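Local coordinates for protein putative oxidoreductase (Thermus thermophilus, PDB 2ISM) that is a putative oxidoreductase of a six-bladed beta-propeller family and binds calcium, its precise role being unknown, at residues 32-37 / 76-81; 137-142 / 205-210; 169-174 / 196-201. All coordinates share one frame; numbering follows the deposited sequence.

Contact 1: residues 32-37 / 76-81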
# COMPACT_ATOMS: atom_id res chain seq x y z
N VAL B 32 -3.81 26.28 6.81
CA VAL B 32 -2.59 25.88 6.12
C VAL B 32 -1.76 24.83 6.88
O VAL B 32 -0.65 25.12 7.34
CB VAL B 32 -1.70 27.11 5.81
CG1 VAL B 32 -0.61 26.72 4.81
CG2 VAL B 32 -2.55 28.24 5.24
N PRO B 33 -2.29 23.61 7.03
CA PRO B 33 -1.54 22.55 7.73
C PRO B 33 -0.37 22.18 6.83
O PRO B 33 -0.52 21.47 5.83
CB PRO B 33 -2.57 21.43 7.87
CG PRO B 33 -3.51 21.67 6.73
CD PRO B 33 -3.66 23.17 6.74
N TRP B 34 0.81 22.68 7.20
CA TRP B 34 2.03 22.50 6.42
C TRP B 34 2.73 21.16 6.54
O TRP B 34 3.31 20.67 5.56
CB TRP B 34 3.02 23.60 6.81
CG TRP B 34 3.72 24.25 5.66
CD1 TRP B 34 3.29 25.34 4.94
CD2 TRP B 34 4.97 23.86 5.10
NE1 TRP B 34 4.21 25.65 3.97
CE2 TRP B 34 5.25 24.76 4.04
CE3 TRP B 34 5.89 22.84 5.38
CZ2 TRP B 34 6.42 24.67 3.27
CZ3 TRP B 34 7.05 22.76 4.61
CH2 TRP B 34 7.30 23.67 3.57
N ALA B 35 2.70 20.58 7.73
CA ALA B 35 3.37 19.30 7.98
C ALA B 35 2.67 18.50 9.07
O ALA B 35 1.98 19.06 9.93
CB ALA B 35 4.82 19.55 8.39
N LEU B 36 2.86 17.18 9.02
CA LEU B 36 2.27 16.26 9.98
C LEU B 36 3.37 15.46 10.67
O LEU B 36 4.41 15.20 10.08
CB LEU B 36 1.34 15.27 9.28
CG LEU B 36 0.13 15.83 8.54
CD1 LEU B 36 -0.60 14.69 7.84
CD2 LEU B 36 -0.79 16.54 9.52
N ALA B 37 3.11 15.09 11.92
CA ALA B 37 4.04 14.28 12.71
C ALA B 37 3.16 13.28 13.46
O ALA B 37 2.19 13.67 14.11
CB ALA B 37 4.81 15.14 13.69
N GLY B 76 6.35 31.43 7.66
CA GLY B 76 5.67 31.23 8.93
C GLY B 76 6.16 29.94 9.57
O GLY B 76 7.37 29.68 9.58
N LEU B 77 5.25 29.14 10.11
CA LEU B 77 5.63 27.86 10.69
C LEU B 77 5.51 26.67 9.75
O LEU B 77 4.45 26.06 9.63
CB LEU B 77 4.68 27.48 11.83
CG LEU B 77 4.90 26.08 12.43
CD1 LEU B 77 6.32 25.97 12.99
CD2 LEU B 77 3.88 25.84 13.53
N LEU B 78 6.61 26.35 9.07
CA LEU B 78 6.55 25.26 8.10
C LEU B 78 6.76 23.74 8.10
O LEU B 78 5.85 22.99 7.78
CB LEU B 78 7.56 25.74 7.05
CG LEU B 78 7.39 27.23 6.70
CD1 LEU B 78 8.52 27.68 5.78
CD2 LEU B 78 6.03 27.46 6.03
N GLY B 79 7.97 23.30 8.45
CA GLY B 79 8.28 21.88 8.46
C GLY B 79 8.19 21.45 9.91
O GLY B 79 8.33 22.27 10.82
N LEU B 80 7.98 20.15 10.12
CA LEU B 80 7.86 19.59 11.47
C LEU B 80 8.36 18.15 11.45
O LEU B 80 8.05 17.40 10.52
CB LEU B 80 6.39 19.62 11.91
CG LEU B 80 6.02 19.33 13.36
CD1 LEU B 80 6.41 20.51 14.24
CD2 LEU B 80 4.52 19.08 13.45
N ALA B 81 9.12 17.75 12.46
CA ALA B 81 9.61 16.37 12.52
C ALA B 81 10.03 15.96 13.93
O ALA B 81 10.66 16.73 14.65
CB ALA B 81 10.79 16.18 11.56
O HOH W 1 7.02 14.79 10.39
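Trp34 packs on Leu78, and Ala35 and Ala37 pack on Leu80, where the innermost strands of two neighbouring beta-propeller blades run side by side. Strands 33-37 and 77-81 point the same way, with 10° between their directions. Their axes come within 5.5 Å. No direct hydrogen bond joins them, so here the two strands meet through packing and one bridging water.

At the start of both strands the indole of Trp34 meets Leu78. CG of Leu78 stands beside its backbone N and anti to the carbonyl carbon (chi1 -44°), which carries the CD2 branch to the ring. Leu78 CD2 sits over one face of the Trp34 indole, 3.5 Å from the centroid of the five-membered ring and 18° off its normal. This is a CH-pi contact. The nearest ring atom is Trp34 NE1, 3.3 Å from Leu78 CD2. The six-membered ring lies implausibly close to the Leu78 carbonyl in the model, so that detail is doubtful. The carbonyl oxygen of Leu77 is buried here and has no partner in the model.

Further along, small aliphatic side chains take over. Ala35 CB lies 3.9 Å from Leu80 CB. The Leu80 side chain then runs on so that Leu80 CD2 is 4.0 Å from Ala37 CB. Beside this patch a water donates to both strands. The water is 2.7 Å from Leu36 O and 2.8 Å from Leu80 O.

Strand 33-38 bonds along its backbone to strand 44-48 of its own blade, and strand 77-82 pairs with strand 92-98. Leu80 touches Leu45, Val92 and Ala94, so it reaches both second strands. Strand 317-322, from another blade, also borders the site: Arg318 touches Trp34, and Glu319 touches Ala35.

Contact 2: residues 137-142 / 205-210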
# COMPACT_ATOMS: atom_id res chain seq x y z
N GLY B 137 11.39 27.81 1.41
CA GLY B 137 11.58 26.37 1.53
C GLY B 137 10.81 25.89 2.75
O GLY B 137 9.62 26.17 2.86
N GLY B 138 11.47 25.16 3.65
CA GLY B 138 10.79 24.75 4.87
C GLY B 138 10.51 23.31 5.23
O GLY B 138 10.09 23.04 6.35
N ARG B 139 10.73 22.37 4.30
CA ARG B 139 10.46 20.97 4.59
C ARG B 139 11.62 20.35 5.36
O ARG B 139 12.79 20.51 4.98
CB ARG B 139 10.24 20.20 3.27
CG ARG B 139 9.78 18.76 3.44
CD ARG B 139 8.38 18.69 4.05
NE ARG B 139 7.39 19.37 3.23
CZ ARG B 139 6.15 19.65 3.64
NH1 ARG B 139 5.76 19.29 4.85
NH2 ARG B 139 5.30 20.29 2.84
N ILE B 140 11.32 19.65 6.45
CA ILE B 140 12.37 19.00 7.22
C ILE B 140 11.95 17.58 7.52
O ILE B 140 10.76 17.29 7.66
CB ILE B 140 12.67 19.73 8.56
CG1 ILE B 140 11.46 19.67 9.50
CG2 ILE B 140 13.08 21.16 8.29
CD1 ILE B 140 11.76 20.19 10.92
N ALA B 141 12.92 16.69 7.63
CA ALA B 141 12.64 15.29 7.91
C ALA B 141 13.92 14.55 8.21
O ALA B 141 14.98 14.90 7.70
CB ALA B 141 11.94 14.65 6.72
N PHE B 142 13.81 13.52 9.04
CA PHE B 142 14.96 12.70 9.39
C PHE B 142 14.99 11.53 8.42
O PHE B 142 13.98 10.84 8.23
CB PHE B 142 14.83 12.23 10.83
CG PHE B 142 15.09 13.33 11.84
CD1 PHE B 142 16.39 13.64 12.23
CD2 PHE B 142 14.04 14.07 12.36
CE1 PHE B 142 16.64 14.68 13.12
CE2 PHE B 142 14.27 15.12 13.25
CZ PHE B 142 15.58 15.43 13.63
N GLN B 205 10.30 21.95 -1.39
CA GLN B 205 9.47 21.76 -0.20
C GLN B 205 9.24 20.29 0.13
O GLN B 205 8.68 19.96 1.17
CB GLN B 205 8.23 22.64 -0.27
CG GLN B 205 8.52 24.14 -0.34
CD GLN B 205 7.25 24.97 -0.38
OE1 GLN B 205 6.20 24.49 -0.80
NE2 GLN B 205 7.35 26.23 0.03
N GLY B 206 9.68 19.41 -0.76
CA GLY B 206 9.51 17.99 -0.53
C GLY B 206 10.73 17.13 -0.26
O GLY B 206 11.80 17.38 -0.81
N LEU B 207 10.56 16.11 0.58
CA LEU B 207 11.63 15.18 0.93
C LEU B 207 11.03 13.80 1.11
O LEU B 207 10.12 13.62 1.91
CB LEU B 207 12.30 15.59 2.25
CG LEU B 207 13.15 16.86 2.31
CD1 LEU B 207 13.53 17.16 3.76
CD2 LEU B 207 14.40 16.69 1.46
N ALA B 208 11.55 12.82 0.37
CA ALA B 208 11.05 11.46 0.48
C ALA B 208 12.15 10.47 0.12
O ALA B 208 12.92 10.69 -0.80
CB ALA B 208 9.85 11.27 -0.44
N TRP B 209 12.22 9.37 0.87
CA TRP B 209 13.24 8.35 0.62
C TRP B 209 12.63 7.07 0.05
O TRP B 209 11.62 6.57 0.55
CB TRP B 209 14.00 8.04 1.91
CG TRP B 209 14.97 9.11 2.32
CD1 TRP B 209 16.28 9.22 1.93
CD2 TRP B 209 14.70 10.24 3.16
NE1 TRP B 209 16.84 10.35 2.49
CE2 TRP B 209 15.90 10.99 3.24
CE3 TRP B 209 13.57 10.69 3.85
CZ2 TRP B 209 15.99 12.17 3.99
CZ3 TRP B 209 13.66 11.86 4.60
CH2 TRP B 209 14.87 12.58 4.66
N HIS B 210 13.24 6.54 -1.01
CA HIS B 210 12.77 5.32 -1.63
C HIS B 210 12.97 4.19 -0.62
O HIS B 210 14.09 3.96 -0.15
CB HIS B 210 13.56 5.04 -2.92
CG HIS B 210 12.97 3.98 -3.78
ND1 HIS B 210 12.96 2.65 -3.43
CD2 HIS B 210 12.35 4.06 -4.99
CE1 HIS B 210 12.36 1.95 -4.38
NE2 HIS B 210 11.99 2.78 -5.34
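Arg139 sends its chain away from its own N (chi1 -173°), then bends twice, at chi2 (67°) and again at chi3. The two bends turn NE toward the carbonyl of Gln205. An N-H...O bond is modelled from Arg139 NE to Gln205 O at 2.5 Å, with an angle of 154° at the hydrogen. The oxygen lies near the guanidinium plane, at its edge. It is also too close to other atoms of Arg139, so the exact length is doubtful. Both terminal nitrogens have partners elsewhere, and NH1 bonds to Trp34 O.

Leu207 carries its CG beside the backbone N, which directs the branched end at segment 137-142. Leu207 CD1 is 3.6 Å from Arg139 O and 4.2 Å from Ala141 CB, while Leu207 CG lies 4.0 Å from Arg139 CG. The contact lies at the inner edges of two successive propeller blades, whose innermost strands are 140-142 and 208-209. The segments run in roughly the same direction, and side chains of each meet side chains and backbone of the other.

Farther along the two segments Trp209 takes over. Ala141 CB meets the rim of the indole near its plane, 3.9 Å from Trp209 CZ3. The carbonyl oxygen of Ala141 also lies at this edge, 3.8 Å from Trp209 CH2. Tyr149, on the strand paired with 140-142, meets the same indole edge-to-face.

Contact 3: residues 169-174 / 196-201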
# COMPACT_ATOMS: atom_id res chain seq x y z
N GLY B 169 18.46 28.07 -1.11
CA GLY B 169 18.38 27.33 -2.35
C GLY B 169 19.17 26.04 -2.22
O GLY B 169 19.83 25.60 -3.16
N LYS B 170 19.06 25.43 -1.04
CA LYS B 170 19.80 24.21 -0.73
C LYS B 170 18.96 23.15 -0.04
O LYS B 170 17.79 23.35 0.28
CB LYS B 170 20.94 24.53 0.25
CG LYS B 170 21.86 25.69 -0.11
CD LYS B 170 22.78 25.34 -1.27
CE LYS B 170 23.90 26.36 -1.40
NZ LYS B 170 23.38 27.74 -1.67
N ILE B 171 19.59 22.00 0.14
CA ILE B 171 19.03 20.92 0.93
C ILE B 171 20.20 20.73 1.89
O ILE B 171 21.34 20.50 1.46
CB ILE B 171 18.77 19.62 0.14
CG1 ILE B 171 17.53 19.78 -0.73
CG2 ILE B 171 18.54 18.46 1.12
CD1 ILE B 171 17.13 18.51 -1.49
N LEU B 172 19.93 20.88 3.18
CA LEU B 172 20.97 20.75 4.18
C LEU B 172 20.84 19.43 4.91
O LEU B 172 19.76 18.85 4.95
CB LEU B 172 20.85 21.90 5.20
CG LEU B 172 20.59 23.30 4.62
CD1 LEU B 172 20.31 24.29 5.75
CD2 LEU B 172 21.79 23.75 3.80
N ARG B 173 21.94 18.95 5.48
CA ARG B 173 21.91 17.71 6.25
C ARG B 173 22.70 17.92 7.54
O ARG B 173 23.88 18.26 7.51
CB ARG B 173 22.52 16.55 5.46
CG ARG B 173 22.26 15.22 6.15
CD ARG B 173 22.85 14.05 5.39
NE ARG B 173 24.31 14.11 5.39
CZ ARG B 173 25.09 13.04 5.35
NH1 ARG B 173 24.56 11.83 5.31
NH2 ARG B 173 26.41 13.18 5.34
N LEU B 174 22.02 17.72 8.66
CA LEU B 174 22.62 17.93 9.97
C LEU B 174 22.44 16.72 10.88
O LEU B 174 21.66 15.82 10.58
CB LEU B 174 21.95 19.13 10.63
CG LEU B 174 21.56 20.34 9.79
CD1 LEU B 174 20.65 21.25 10.62
CD2 LEU B 174 22.80 21.10 9.34
N VAL B 196 25.62 22.18 3.87
CA VAL B 196 25.09 21.89 2.54
C VAL B 196 25.22 20.46 2.04
O VAL B 196 26.32 19.90 2.02
CB VAL B 196 25.70 22.83 1.48
CG1 VAL B 196 25.24 22.43 0.08
CG2 VAL B 196 25.30 24.26 1.76
N TYR B 197 24.09 19.89 1.63
CA TYR B 197 24.06 18.53 1.11
C TYR B 197 23.95 18.62 -0.42
O TYR B 197 24.66 17.92 -1.13
CB TYR B 197 22.86 17.77 1.68
CG TYR B 197 22.86 16.29 1.36
CD1 TYR B 197 23.80 15.43 1.94
CD2 TYR B 197 21.91 15.74 0.51
CE1 TYR B 197 23.79 14.06 1.68
CE2 TYR B 197 21.89 14.38 0.23
CZ TYR B 197 22.82 13.54 0.82
OH TYR B 197 22.78 12.19 0.58
N SER B 198 23.03 19.46 -0.90
CA SER B 198 22.86 19.67 -2.34
C SER B 198 22.53 21.15 -2.60
O SER B 198 22.04 21.84 -1.71
CB SER B 198 21.75 18.77 -2.91
OG SER B 198 20.48 19.08 -2.38
N LEU B 199 22.81 21.63 -3.80
CA LEU B 199 22.56 23.03 -4.12
C LEU B 199 21.86 23.19 -5.47
O LEU B 199 21.55 22.20 -6.13
CB LEU B 199 23.88 23.82 -4.14
CG LEU B 199 24.89 23.46 -5.23
CD1 LEU B 199 25.86 24.62 -5.42
CD2 LEU B 199 25.64 22.18 -4.88
N GLY B 200 21.62 24.43 -5.87
CA GLY B 200 20.96 24.68 -7.14
C GLY B 200 19.47 24.44 -7.11
O GLY B 200 18.88 24.01 -8.10
N HIS B 201 18.84 24.70 -5.96
CA HIS B 201 17.40 24.52 -5.81
C HIS B 201 16.63 25.81 -5.59
O HIS B 201 16.99 26.61 -4.72
CB HIS B 201 17.09 23.75 -4.52
CG HIS B 201 17.71 22.39 -4.46
ND1 HIS B 201 17.26 21.33 -5.22
CD2 HIS B 201 18.78 21.93 -3.76
CE1 HIS B 201 18.02 20.27 -5.00
NE2 HIS B 201 18.95 20.61 -4.12
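Ile171 crosses the ring of His201 obliquely and lays CG1 over one face. Ile171 CG1 is 4.1 Å from the His201 ring centroid, 29° off the normal, which makes a CH-pi contact. Ser198 helps to fix that ring. Ser198 OG, placed between its backbone N and carbonyl carbon, is hydrogen-bonded to His201 NE2 at 2.8 Å. Glu220 takes the other ring nitrogen.

Arg173 and Tyr197 also cross, with guanidinium and ring planes 39° apart. Tyr197 CE1 lies over one guanidinium face, and Arg173 NE is 3.7 Å from Tyr197 CD1. Asp145 forms a salt bridge with this arginine. Lys170 and Leu199 instead lie side by side and point the same way. Lys170 CD is a tight 3.4 Å from Leu199 CB. The ammonium reaches backbone oxygens of Asp163, Ser166 and Gly168.

The backbones form a classic beta bulge. Ile171 O accepts from Tyr197 N at 2.8 Å and from Ser198 N at 3.1 Å, both in the carbonyl plane. Ile171 N returns a bond to Ser198 O.

The calcium ion, bound by Glu233 and Tyr243, lies about 6 Å from the His201 side chain, whose ring meets that of Tyr243. Strands 170-174 and 196-199 are the outer two of one propeller blade, and strand 148-151 pairs with 170-174 on the inner side. Ile237 of strand 232-237, in the next blade, touches Ile171, Tyr197, Ser198 and His201.

Contacts 1 and 2 join inner strands of different propeller blades, while contact 3 lies within one blade. Contact 1 closes first along the chain; contact 3 is nested inside the loop of contact 2. Strand 140-142 of contact 2 belongs to the same sheet as both strands of contact 3, so this blade is tied within itself and to its successor. The centres of contacts 1 and 2 are about 11 Å apart, and the two touch through the Trp34-Arg139 pair. Contacts 2 and 3 have centres about 11 Å apart. Contacts 1 and 3, about 19 Å apart between centres, do not touch. Contact 2 lies nearest the propeller's middle and contact 3 farthest out, beside the calcium site.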